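Local coordinates for protein metazoan TIR-STING fusion (Crassostrea gigas, PDB 6WT6) that is of unknown function but joins a TIR domain to a STING ligand-binding domain in one chain, two copies of which make up the assembly, at residues A[119-124]-A[153-158]; A[85-90]-A[106-111]; A[32-37]-A[78-83]. All coordinates share one frame; numbering follows the deposited sequence.

Running from the N terminus, the chain makes the three contacts in series, with none nested and none crossing. Interaction 3 closes the first and longest loop between segments, from strand 31-36 through helix 43-56 and strand 60-62 to helix 74-82. Interaction 2 follows at once, from strand 84-91 to helix 104-108, and interaction 1 comes last, from strand 120-124 to helix 153-159. All three reach the four-stranded parallel sheet of the TIR domain, where 31-36, 84-91 and 120-124 lie in that order. Interactions 2 and 3 pack helices on one face, interaction 1 on the other. Backbone bonds between adjacent strands join interaction 2 to both others.

Interaction 1 of 3, residues A[119-124]-A[153-158]; sequences CLVPVL and DDIIQA
V123 lays its CG2 methyl against the CG2 branch of I155, 3.7 Å from carbon to carbon, the two side chains meeting at a slant. One turn farther along the helix, the CB methyl of A158 sits over the branched end of V121, 4.0 Å from V121 CG2 and 4.2 Å from V121 CG1. A looser approach, 4.4 Å between V121 CG1 and I155 CG2, bridges the two pairs, which places the I155 methyl near both valines. With chi1 of I155 at 56°, its CG1 lies between the backbone N and the carbonyl carbon, and the short CG2, anti to the carbonyl carbon, is the branch facing V123. V121 and V123, two residues apart on an extended strand, point to the same side, and P122 between them points away. The strand and the helix run almost exactly antiparallel, at 170°, with their short axes 9.5 Å apart. That separation is bridged entirely by methyl groups, and the small A158 lies where the backbones come close, its CA 6.9 Å from V121 CA. Within the TIR domain this is a helix packed on an outermost strand of the parallel sheet. Helix 43-56 shares the same layer, offering I49 to V123 and V53 to I155, while I143 from a loop also touches I155. On the same face of the sheet V123 also meets I88 of the neighbouring strand 84-91, whose backbone is hydrogen-bonded to V121 and V123.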
ATOM      1  N   CYS A 119      -8.036  10.122 -15.799  1.00 58.03           N
ATOM      2  CA  CYS A 119      -7.217  11.308 -15.567  1.00 52.81           C
ATOM      3  C   CYS A 119      -6.145  11.513 -16.637  1.00 54.08           C
ATOM      4  O   CYS A 119      -6.026  12.609 -17.194  1.00 53.64           O
ATOM      5  CB  CYS A 119      -6.568  11.221 -14.180  1.00 51.66           C
ATOM      6  SG  CYS A 119      -5.384  12.526 -13.798  1.00 50.94           S
ATOM      7  N   LEU A 120      -5.352  10.482 -16.921  1.00 55.10           N
ATOM      8  CA  LEU A 120      -4.171  10.659 -17.759  1.00 51.76           C
ATOM      9  C   LEU A 120      -4.547  10.896 -19.216  1.00 53.62           C
ATOM     10  O   LEU A 120      -5.476  10.284 -19.749  1.00 56.51           O
ATOM     11  CB  LEU A 120      -3.253   9.442 -17.647  1.00 49.55           C
ATOM     12  CG  LEU A 120      -2.334   9.384 -16.420  1.00 47.60           C
ATOM     13  CD1 LEU A 120      -1.622   8.044 -16.333  1.00 48.94           C
ATOM     14  CD2 LEU A 120      -1.318  10.520 -16.452  1.00 47.39           C
ATOM     15  N   VAL A 121      -3.823  11.809 -19.853  1.00 53.33           N
ATOM     16  CA  VAL A 121      -3.936  12.069 -21.284  1.00 53.11           C
ATOM     17  C   VAL A 121      -2.535  11.988 -21.879  1.00 53.97           C
ATOM     18  O   VAL A 121      -1.839  13.012 -21.969  1.00 52.01           O
ATOM     19  CB  VAL A 121      -4.591  13.432 -21.561  1.00 52.54           C
ATOM     20  CG1 VAL A 121      -4.693  13.682 -23.062  1.00 57.88           C
ATOM     21  CG2 VAL A 121      -5.966  13.498 -20.918  1.00 50.61           C
ATOM     22  N   PRO A 122      -2.067  10.800 -22.273  1.00 56.51           N
ATOM     23  CA  PRO A 122      -0.710  10.670 -22.831  1.00 59.95           C
ATOM     24  C   PRO A 122      -0.654  11.206 -24.254  1.00 65.01           C
ATOM     25  O   PRO A 122      -1.376  10.735 -25.136  1.00 68.26           O
ATOM     26  CB  PRO A 122      -0.453   9.156 -22.788  1.00 62.42           C
ATOM     27  CG  PRO A 122      -1.518   8.589 -21.885  1.00 59.54           C
ATOM     28  CD  PRO A 122      -2.698   9.491 -22.048  1.00 57.08           C
ATOM     29  N   VAL A 123       0.214  12.190 -24.480  1.00 64.45           N
ATOM     30  CA  VAL A 123       0.404  12.798 -25.792  1.00 67.37           C
ATOM     31  C   VAL A 123       1.749  12.324 -26.326  1.00 69.64           C
ATOM     32  O   VAL A 123       2.807  12.696 -25.800  1.00 66.46           O
ATOM     33  CB  VAL A 123       0.337  14.328 -25.730  1.00 65.20           C
ATOM     34  CG1 VAL A 123       0.550  14.921 -27.110  1.00 68.18           C
ATOM     35  CG2 VAL A 123      -1.000  14.767 -25.167  1.00 61.83           C
ATOM     36  N   LEU A 124       1.710  11.506 -27.374  1.00 73.85           N
ATOM     37  CA  LEU A 124       2.908  10.892 -27.927  1.00 76.24           C
ATOM     38  C   LEU A 124       3.436  11.726 -29.089  1.00 80.36           C
ATOM     39  O   LEU A 124       2.680  12.092 -29.996  1.00 83.34           O
ATOM     40  CB  LEU A 124       2.614   9.462 -28.382  1.00 77.77           C
ATOM     41  CG  LEU A 124       2.667   8.342 -27.335  1.00 75.93           C
ATOM     42  CD1 LEU A 124       1.679   8.550 -26.194  1.00 71.18           C
ATOM     43  CD2 LEU A 124       2.443   6.988 -27.990  1.00 79.52           C
ATOM     44  N   ASP A 153      -6.848  18.785 -31.714  1.00110.44           N
ATOM     45  CA  ASP A 153      -8.262  18.664 -31.379  1.00109.49           C
ATOM     46  C   ASP A 153      -8.532  17.430 -30.527  1.00103.63           C
ATOM     47  O   ASP A 153      -9.448  17.441 -29.696  1.00103.77           O
ATOM     48  CB  ASP A 153      -9.112  18.626 -32.650  1.00113.88           C
ATOM     49  CG  ASP A 153      -9.728  19.974 -32.983  1.00117.04           C
ATOM     50  OD1 ASP A 153      -9.424  20.961 -32.281  1.00116.71           O
ATOM     51  OD2 ASP A 153     -10.524  20.043 -33.945  1.00119.17           O
ATOM     52  N   ASP A 154      -7.745  16.367 -30.709  1.00 98.87           N
ATOM     53  CA  ASP A 154      -8.018  15.110 -30.017  1.00 95.65           C
ATOM     54  C   ASP A 154      -7.780  15.214 -28.516  1.00 92.40           C
ATOM     55  O   ASP A 154      -8.482  14.563 -27.735  1.00 90.83           O
ATOM     56  CB  ASP A 154      -7.165  13.987 -30.606  1.00 94.77           C
ATOM     57  CG  ASP A 154      -7.730  13.444 -31.903  1.00 95.59           C
ATOM     58  OD1 ASP A 154      -8.809  13.912 -32.323  1.00 97.15           O
ATOM     59  OD2 ASP A 154      -7.100  12.547 -32.501  1.00 95.03           O
ATOM     60  N   ILE A 155      -6.798  16.010 -28.091  1.00 90.50           N
ATOM     61  CA  ILE A 155      -6.524  16.102 -26.662  1.00 88.09           C
ATOM     62  C   ILE A 155      -7.602  16.920 -25.962  1.00 86.01           C
ATOM     63  O   ILE A 155      -7.939  16.651 -24.803  1.00 85.36           O
ATOM     64  CB  ILE A 155      -5.111  16.670 -26.423  1.00 87.66           C
ATOM     65  CG1 ILE A 155      -4.942  18.020 -27.112  1.00 90.05           C
ATOM     66  CG2 ILE A 155      -4.052  15.707 -26.938  1.00 86.15           C
ATOM     67  CD1 ILE A 155      -5.152  19.190 -26.209  1.00 88.74           C
ATOM     68  N   ILE A 156      -8.169  17.916 -26.648  1.00 84.30           N
ATOM     69  CA  ILE A 156      -9.302  18.651 -26.093  1.00 82.56           C
ATOM     70  C   ILE A 156     -10.479  17.711 -25.881  1.00 82.25           C
ATOM     71  O   ILE A 156     -11.233  17.840 -24.906  1.00 78.71           O
ATOM     72  CB  ILE A 156      -9.670  19.831 -27.013  1.00 81.88           C
ATOM     73  CG1 ILE A 156      -8.590  20.908 -26.950  1.00 81.67           C
ATOM     74  CG2 ILE A 156     -11.034  20.406 -26.647  1.00 81.93           C
ATOM     75  CD1 ILE A 156      -8.510  21.755 -28.194  1.00 83.82           C
ATOM     76  N   GLN A 157     -10.643  16.738 -26.780  1.00 87.38           N
ATOM     77  CA  GLN A 157     -11.719  15.763 -26.651  1.00 90.36           C
ATOM     78  C   GLN A 157     -11.600  14.974 -25.353  1.00 87.99           C
ATOM     79  O   GLN A 157     -12.612  14.642 -24.725  1.00 85.19           O
ATOM     80  CB  GLN A 157     -11.708  14.821 -27.857  1.00 93.89           C
ATOM     81  CG  GLN A 157     -12.832  13.801 -27.874  1.00 97.51           C
ATOM     82  CD  GLN A 157     -14.167  14.413 -28.244  1.00100.20           C
ATOM     83  OE1 GLN A 157     -14.252  15.241 -29.152  1.00101.85           O
ATOM     84  NE2 GLN A 157     -15.217  14.013 -27.538  1.00 98.76           N
ATOM     85  N   ALA A 158     -10.369  14.676 -24.927  1.00 88.64           N
ATOM     86  CA  ALA A 158     -10.172  13.889 -23.716  1.00 86.51           C
ATOM     87  C   ALA A 158     -10.331  14.723 -22.451  1.00 82.07           C
ATOM     88  O   ALA A 158     -10.650  14.173 -21.390  1.00 79.99           O
ATOM     89  CB  ALA A 158      -8.793  13.229 -23.738  1.00 92.05           C
TER

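Interaction 2 of 3, residues A[85-90]-A[106-111]; sequences KNVILV and LMAVDD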
ATOM      1  N   LYS A  85      -8.045  18.354 -13.130  1.00 50.99           N
ATOM      2  CA  LYS A  85      -8.955  17.282 -13.513  1.00 50.98           C
ATOM      3  C   LYS A  85      -8.240  16.235 -14.360  1.00 48.07           C
ATOM      4  O   LYS A  85      -8.296  15.035 -14.065  1.00 46.38           O
ATOM      5  CB  LYS A  85     -10.147  17.884 -14.255  1.00 55.18           C
ATOM      6  CG  LYS A  85     -11.036  16.903 -14.978  1.00 54.67           C
ATOM      7  CD  LYS A  85     -11.763  17.629 -16.096  1.00 59.34           C
ATOM      8  CE  LYS A  85     -12.864  16.792 -16.694  1.00 60.55           C
ATOM      9  NZ  LYS A  85     -14.018  16.714 -15.768  1.00 63.74           N
ATOM     10  N   ASN A  86      -7.545  16.672 -15.404  1.00 46.89           N
ATOM     11  CA  ASN A  86      -6.745  15.791 -16.237  1.00 48.99           C
ATOM     12  C   ASN A  86      -5.274  16.190 -16.152  1.00 49.48           C
ATOM     13  O   ASN A  86      -4.932  17.329 -15.825  1.00 51.48           O
ATOM     14  CB  ASN A  86      -7.218  15.821 -17.700  1.00 52.12           C
ATOM     15  CG  ASN A  86      -8.592  15.186 -17.885  1.00 52.08           C
ATOM     16  OD1 ASN A  86      -9.621  15.836 -17.704  1.00 54.00           O
ATOM     17  ND2 ASN A  86      -8.609  13.912 -18.259  1.00 50.05           N
ATOM     18  N   VAL A  87      -4.400  15.228 -16.435  1.00 44.83           N
ATOM     19  CA  VAL A  87      -2.963  15.463 -16.538  1.00 45.11           C
ATOM     20  C   VAL A  87      -2.534  15.069 -17.944  1.00 46.31           C
ATOM     21  O   VAL A  87      -2.718  13.915 -18.355  1.00 44.38           O
ATOM     22  CB  VAL A  87      -2.166  14.677 -15.483  1.00 40.75           C
ATOM     23  CG1 VAL A  87      -0.673  14.805 -15.742  1.00 40.87           C
ATOM     24  CG2 VAL A  87      -2.502  15.176 -14.090  1.00 39.48           C
ATOM     25  N   ILE A  88      -1.966  16.021 -18.679  1.00 50.75           N
ATOM     26  CA  ILE A  88      -1.501  15.803 -20.044  1.00 51.61           C
ATOM     27  C   ILE A  88      -0.006  15.513 -20.000  1.00 55.17           C
ATOM     28  O   ILE A  88       0.788  16.363 -19.576  1.00 58.49           O
ATOM     29  CB  ILE A  88      -1.807  17.016 -20.936  1.00 53.00           C
ATOM     30  CG1 ILE A  88      -3.318  17.165 -21.139  1.00 52.42           C
ATOM     31  CG2 ILE A  88      -1.098  16.898 -22.272  1.00 51.30           C
ATOM     32  CD1 ILE A  88      -3.713  18.433 -21.860  1.00 53.98           C
ATOM     33  N   LEU A  89       0.381  14.313 -20.428  1.00 55.53           N
ATOM     34  CA  LEU A  89       1.779  13.899 -20.476  1.00 54.00           C
ATOM     35  C   LEU A  89       2.321  14.127 -21.882  1.00 60.06           C
ATOM     36  O   LEU A  89       1.798  13.565 -22.849  1.00 65.28           O
ATOM     37  CB  LEU A  89       1.932  12.429 -20.085  1.00 51.97           C
ATOM     38  CG  LEU A  89       1.534  11.997 -18.671  1.00 53.79           C
ATOM     39  CD1 LEU A  89       1.740  10.497 -18.508  1.00 56.79           C
ATOM     40  CD2 LEU A  89       2.321  12.763 -17.621  1.00 53.17           C
ATOM     41  N   VAL A  90       3.366  14.947 -21.991  1.00 62.13           N
ATOM     42  CA  VAL A  90       4.031  15.209 -23.265  1.00 63.86           C
ATOM     43  C   VAL A  90       5.214  14.249 -23.355  1.00 68.13           C
ATOM     44  O   VAL A  90       6.286  14.509 -22.805  1.00 69.25           O
ATOM     45  CB  VAL A  90       4.473  16.667 -23.387  1.00 63.33           C
ATOM     46  CG1 VAL A  90       5.062  16.926 -24.765  1.00 63.10           C
ATOM     47  CG2 VAL A  90       3.307  17.603 -23.110  1.00 63.45           C
ATOM     48  N   LEU A 106       6.038   9.820 -13.498  1.00 56.50           N
ATOM     49  CA  LEU A 106       5.478   8.720 -12.722  1.00 53.52           C
ATOM     50  C   LEU A 106       4.666   9.207 -11.530  1.00 51.75           C
ATOM     51  O   LEU A 106       3.839   8.450 -11.011  1.00 51.16           O
ATOM     52  CB  LEU A 106       6.591   7.785 -12.245  1.00 53.67           C
ATOM     53  CG  LEU A 106       7.459   7.182 -13.350  1.00 57.04           C
ATOM     54  CD1 LEU A 106       8.469   6.206 -12.772  1.00 55.62           C
ATOM     55  CD2 LEU A 106       6.593   6.506 -14.400  1.00 60.41           C
ATOM     56  N   MET A 107       4.882  10.448 -11.088  1.00 51.82           N
ATOM     57  CA  MET A 107       4.058  11.000 -10.019  1.00 51.84           C
ATOM     58  C   MET A 107       2.608  11.156 -10.455  1.00 50.35           C
ATOM     59  O   MET A 107       1.700  11.046  -9.625  1.00 49.87           O
ATOM     60  CB  MET A 107       4.614  12.349  -9.563  1.00 53.04           C
ATOM     61  CG  MET A 107       5.983  12.274  -8.925  1.00 54.90           C
ATOM     62  SD  MET A 107       6.599  13.879  -8.384  1.00 56.10           S
ATOM     63  CE  MET A 107       8.245  13.415  -7.860  1.00 57.53           C
ATOM     64  N   ALA A 108       2.371  11.412 -11.742  1.00 55.61           N
ATOM     65  CA  ALA A 108       1.010  11.520 -12.250  1.00 55.40           C
ATOM     66  C   ALA A 108       0.355  10.162 -12.451  1.00 52.31           C
ATOM     67  O   ALA A 108      -0.876  10.084 -12.521  1.00 53.02           O
ATOM     68  CB  ALA A 108       0.996  12.298 -13.565  1.00 58.81           C
ATOM     69  N   VAL A 109       1.143   9.096 -12.546  1.00 51.22           N
ATOM     70  CA  VAL A 109       0.601   7.766 -12.793  1.00 53.66           C
ATOM     71  C   VAL A 109       0.148   7.161 -11.471  1.00 55.94           C
ATOM     72  O   VAL A 109       0.866   7.222 -10.467  1.00 52.73           O
ATOM     73  CB  VAL A 109       1.641   6.881 -13.502  1.00 49.50           C
ATOM     74  CG1 VAL A 109       1.090   5.480 -13.724  1.00 51.54           C
ATOM     75  CG2 VAL A 109       2.040   7.511 -14.828  1.00 44.97           C
ATOM     76  N   ASP A 110      -1.052   6.588 -11.470  1.00 61.21           N
ATOM     77  CA  ASP A 110      -1.676   6.061 -10.268  1.00 63.33           C
ATOM     78  C   ASP A 110      -1.715   4.538 -10.307  1.00 65.75           C
ATOM     79  O   ASP A 110      -1.648   3.916 -11.371  1.00 68.37           O
ATOM     80  CB  ASP A 110      -3.097   6.619 -10.101  1.00 66.31           C
ATOM     81  CG  ASP A 110      -3.693   6.312  -8.740  1.00 65.56           C
ATOM     82  OD1 ASP A 110      -3.202   6.867  -7.735  1.00 64.86           O
ATOM     83  OD2 ASP A 110      -4.652   5.515  -8.673  1.00 65.85           O
ATOM     84  N   ASP A 111      -1.826   3.946  -9.114  1.00 64.93           N
ATOM     85  CA  ASP A 111      -1.873   2.491  -8.989  1.00 66.54           C
ATOM     86  C   ASP A 111      -3.132   1.905  -9.617  1.00 64.25           C
ATOM     87  O   ASP A 111      -3.129   0.743 -10.041  1.00 65.46           O
ATOM     88  CB  ASP A 111      -1.787   2.103  -7.512  1.00 65.89           C
ATOM     89  CG  ASP A 111      -1.425   0.648  -7.309  1.00 70.51           C
ATOM     90  OD1 ASP A 111      -1.104  -0.040  -8.300  1.00 74.93           O
ATOM     91  OD2 ASP A 111      -1.461   0.191  -6.147  1.00 70.53           O
TER
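Strand 87-90 packs against the weakly bonded last turn of helix 104-108, with V87 CA and A108 CA, the nearest pair, 7.1 Å apart. After A108 the chain leaves the helix, with a weak bond from V109 N to L106 O. A108 carries the contact from the helix side. Its CB is 3.7 Å from V87 CG1 and 4.3 Å from L89 CD2, so one methyl serves two side chains that rise from the same face of the strand. V87 presents CG1 because that methyl stands anti to the backbone N (chi1 172°), and its other methyl, CG2, lies to the side where I81 of helix 74-82 packs. L89 touches more loosely, with CD2, while its CD1 continues the extended line of the side chain. Beyond A108, V109 packs on P136 and N116, whereas M107 meets M307 of the second subunit and the L106 carbonyl accepts a hydrogen bond from R308 of that subunit. The contact itself is wholly aliphatic and buried, without polar atoms or directional bonds between the segments; what it contributes is apolar packing, and the short alanine probably lets this helix end come near the sheet of the TIR domain.

Interaction 3 of 3, residues A[32-37]-A[78-83]; sequences HAFISY and VDAIHC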
ATOM      1  N   HIS A  32      -8.480  22.573 -15.566  1.00 48.88           N
ATOM      2  CA  HIS A  32      -8.950  21.453 -16.373  1.00 50.90           C
ATOM      3  C   HIS A  32      -7.825  20.467 -16.658  1.00 51.48           C
ATOM      4  O   HIS A  32      -8.049  19.251 -16.677  1.00 53.96           O
ATOM      5  CB  HIS A  32      -9.557  21.954 -17.685  1.00 54.69           C
ATOM      6  CG  HIS A  32     -10.868  22.659 -17.519  1.00 57.47           C
ATOM      7  ND1 HIS A  32     -10.960  24.012 -17.275  1.00 59.35           N
ATOM      8  CD2 HIS A  32     -12.139  22.196 -17.561  1.00 57.34           C
ATOM      9  CE1 HIS A  32     -12.232  24.353 -17.172  1.00 59.01           C
ATOM     10  NE2 HIS A  32     -12.968  23.270 -17.342  1.00 58.60           N
ATOM     11  N   ALA A  33      -6.613  20.964 -16.888  1.00 48.62           N
ATOM     12  CA  ALA A  33      -5.512  20.089 -17.260  1.00 47.24           C
ATOM     13  C   ALA A  33      -4.194  20.641 -16.740  1.00 48.22           C
ATOM     14  O   ALA A  33      -3.942  21.847 -16.809  1.00 51.64           O
ATOM     15  CB  ALA A  33      -5.437  19.905 -18.780  1.00 46.89           C
ATOM     16  N   PHE A  34      -3.363  19.749 -16.212  1.00 47.14           N
ATOM     17  CA  PHE A  34      -1.973  20.050 -15.911  1.00 51.48           C
ATOM     18  C   PHE A  34      -1.112  19.485 -17.029  1.00 50.86           C
ATOM     19  O   PHE A  34      -1.212  18.299 -17.357  1.00 47.71           O
ATOM     20  CB  PHE A  34      -1.544  19.459 -14.567  1.00 55.55           C
ATOM     21  CG  PHE A  34      -0.067  19.585 -14.291  1.00 56.26           C
ATOM     22  CD1 PHE A  34       0.483  20.805 -13.930  1.00 60.24           C
ATOM     23  CD2 PHE A  34       0.769  18.483 -14.383  1.00 56.09           C
ATOM     24  CE1 PHE A  34       1.840  20.925 -13.673  1.00 59.14           C
ATOM     25  CE2 PHE A  34       2.128  18.598 -14.126  1.00 57.24           C
ATOM     26  CZ  PHE A  34       2.662  19.821 -13.770  1.00 58.28           C
ATOM     27  N   ILE A  35      -0.284  20.338 -17.618  1.00 54.32           N
ATOM     28  CA  ILE A  35       0.615  19.939 -18.692  1.00 59.21           C
ATOM     29  C   ILE A  35       1.959  19.582 -18.067  1.00 62.01           C
ATOM     30  O   ILE A  35       2.704  20.459 -17.623  1.00 64.08           O
ATOM     31  CB  ILE A  35       0.750  21.045 -19.745  1.00 61.16           C
ATOM     32  CG1 ILE A  35      -0.593  21.261 -20.442  1.00 61.41           C
ATOM     33  CG2 ILE A  35       1.831  20.702 -20.757  1.00 63.36           C
ATOM     34  CD1 ILE A  35      -0.578  22.344 -21.484  1.00 62.66           C
ATOM     35  N   SER A  36       2.257  18.285 -18.015  1.00 62.11           N
ATOM     36  CA  SER A  36       3.517  17.781 -17.486  1.00 63.71           C
ATOM     37  C   SER A  36       4.490  17.592 -18.643  1.00 58.97           C
ATOM     38  O   SER A  36       4.234  16.793 -19.550  1.00 55.74           O
ATOM     39  CB  SER A  36       3.306  16.468 -16.734  1.00 72.69           C
ATOM     40  OG  SER A  36       4.502  16.030 -16.117  1.00 82.21           O
ATOM     41  N   TYR A  37       5.601  18.323 -18.607  1.00 56.64           N
ATOM     42  CA  TYR A  37       6.573  18.295 -19.687  1.00 59.37           C
ATOM     43  C   TYR A  37       7.976  18.357 -19.106  1.00 58.06           C
ATOM     44  O   TYR A  37       8.185  18.817 -17.981  1.00 53.57           O
ATOM     45  CB  TYR A  37       6.353  19.453 -20.671  1.00 61.91           C
ATOM     46  CG  TYR A  37       6.528  20.826 -20.054  1.00 65.21           C
ATOM     47  CD1 TYR A  37       5.522  21.398 -19.282  1.00 62.18           C
ATOM     48  CD2 TYR A  37       7.692  21.555 -20.253  1.00 56.80           C
ATOM     49  CE1 TYR A  37       5.678  22.652 -18.718  1.00 61.09           C
ATOM     50  CE2 TYR A  37       7.856  22.807 -19.698  1.00 58.47           C
ATOM     51  CZ  TYR A  37       6.850  23.352 -18.931  1.00 60.71           C
ATOM     52  OH  TYR A  37       7.014  24.602 -18.379  1.00 63.86           O
ATOM     53  N   VAL A  78       2.785  18.215  -7.346  1.00 44.10           N
ATOM     54  CA  VAL A  78       1.700  17.343  -6.912  1.00 41.79           C
ATOM     55  C   VAL A  78       0.506  18.163  -6.436  1.00 41.93           C
ATOM     56  O   VAL A  78      -0.649  17.764  -6.641  1.00 40.45           O
ATOM     57  CB  VAL A  78       2.212  16.364  -5.839  1.00 40.58           C
ATOM     58  CG1 VAL A  78       1.061  15.617  -5.192  1.00 38.44           C
ATOM     59  CG2 VAL A  78       3.181  15.384  -6.476  1.00 43.72           C
ATOM     60  N   ASP A  79       0.750  19.323  -5.818  1.00 43.81           N
ATOM     61  CA  ASP A  79      -0.347  20.240  -5.524  1.00 44.40           C
ATOM     62  C   ASP A  79      -1.078  20.648  -6.800  1.00 44.84           C
ATOM     63  O   ASP A  79      -2.307  20.790  -6.804  1.00 46.29           O
ATOM     64  CB  ASP A  79       0.171  21.476  -4.783  1.00 46.80           C
ATOM     65  CG  ASP A  79       0.465  21.205  -3.316  1.00 57.64           C
ATOM     66  OD1 ASP A  79       0.157  20.093  -2.838  1.00 54.07           O
ATOM     67  OD2 ASP A  79       1.009  22.104  -2.638  1.00 58.22           O
ATOM     68  N   ALA A  80      -0.340  20.827  -7.899  1.00 46.02           N
ATOM     69  CA  ALA A  80      -0.978  21.162  -9.168  1.00 46.59           C
ATOM     70  C   ALA A  80      -1.720  19.964  -9.746  1.00 44.52           C
ATOM     71  O   ALA A  80      -2.822  20.113 -10.289  1.00 43.97           O
ATOM     72  CB  ALA A  80       0.060  21.681 -10.163  1.00 48.67           C
ATOM     73  N   ILE A  81      -1.133  18.771  -9.644  1.00 42.68           N
ATOM     74  CA  ILE A  81      -1.802  17.565 -10.129  1.00 42.72           C
ATOM     75  C   ILE A  81      -3.084  17.313  -9.343  1.00 42.46           C
ATOM     76  O   ILE A  81      -4.111  16.915  -9.911  1.00 37.78           O
ATOM     77  CB  ILE A  81      -0.843  16.362 -10.059  1.00 39.71           C
ATOM     78  CG1 ILE A  81       0.349  16.576 -10.997  1.00 41.12           C
ATOM     79  CG2 ILE A  81      -1.572  15.069 -10.393  1.00 37.24           C
ATOM     80  CD1 ILE A  81       1.408  15.497 -10.899  1.00 40.42           C
ATOM     81  N   HIS A  82      -3.050  17.549  -8.027  1.00 39.94           N
ATOM     82  CA  HIS A  82      -4.240  17.345  -7.205  1.00 39.84           C
ATOM     83  C   HIS A  82      -5.385  18.248  -7.642  1.00 41.68           C
ATOM     84  O   HIS A  82      -6.553  17.846  -7.582  1.00 36.56           O
ATOM     85  CB  HIS A  82      -3.905  17.584  -5.732  1.00 37.46           C
ATOM     86  CG  HIS A  82      -5.058  17.349  -4.805  1.00 36.90           C
ATOM     87  ND1 HIS A  82      -5.864  16.235  -4.890  1.00 34.64           N
ATOM     88  CD2 HIS A  82      -5.542  18.086  -3.776  1.00 37.64           C
ATOM     89  CE1 HIS A  82      -6.793  16.294  -3.952  1.00 33.22           C
ATOM     90  NE2 HIS A  82      -6.619  17.406  -3.262  1.00 34.80           N
ATOM     91  N   CYS A  83      -5.073  19.462  -8.092  1.00 43.51           N
ATOM     92  CA  CYS A  83      -6.074  20.432  -8.507  1.00 41.57           C
ATOM     93  C   CYS A  83      -6.377  20.376  -9.996  1.00 44.09           C
ATOM     94  O   CYS A  83      -7.132  21.217 -10.490  1.00 48.02           O
ATOM     95  CB  CYS A  83      -5.618  21.846  -8.140  1.00 44.27           C
ATOM     96  SG  CYS A  83      -5.250  22.073  -6.388  1.00 45.91           S
TER
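The ring of F34 is met by two residues of the helix, A80 and I81. Both come obliquely from the same side of the ring plane, A80 with CB near CD1 and CE1, I81 with CG1 near CD2 and CE2. The CB methyl of A80 is 3.9 Å from F34 CD1 and 4.0 Å from F34 CE1. The CG1 methylene of I81 is 3.9 Å from F34 CD2 and 4.1 Å from F34 CE2, and the phenylalanine and isoleucine side chains slant past each other. In F34 the bond to CB points toward the helix, and CG lies anti to the backbone N and beside the carbonyl carbon (chi1 172°). In I81 the longer branch is the one that touches: CG1 stands anti to the carbonyl carbon and beside the backbone N (chi1 -64°), then extends to CD1 (chi2 175°). The CA atoms of F34 and I81 are 6.3 Å apart, a close approach of strand to helix, to which the small A80 probably contributes. S84 and C61 also touch F34, C61 meets A80 as well, and S36, which points to the same side of the strand as F34, has its hydroxyl engaged with E104. The outward side of the helix belongs to the dimer: D79 bonds to Y310 and H82 to D318 of the second subunit, where V78 and I81 also pack on M307 and L311 of that subunit. Helix 74-82 thus lies between the parallel sheet of the TIR domain and the partner chain. Chemically its inner contact is aromatic to aliphatic throughout, buried and held by shape and the exclusion of water.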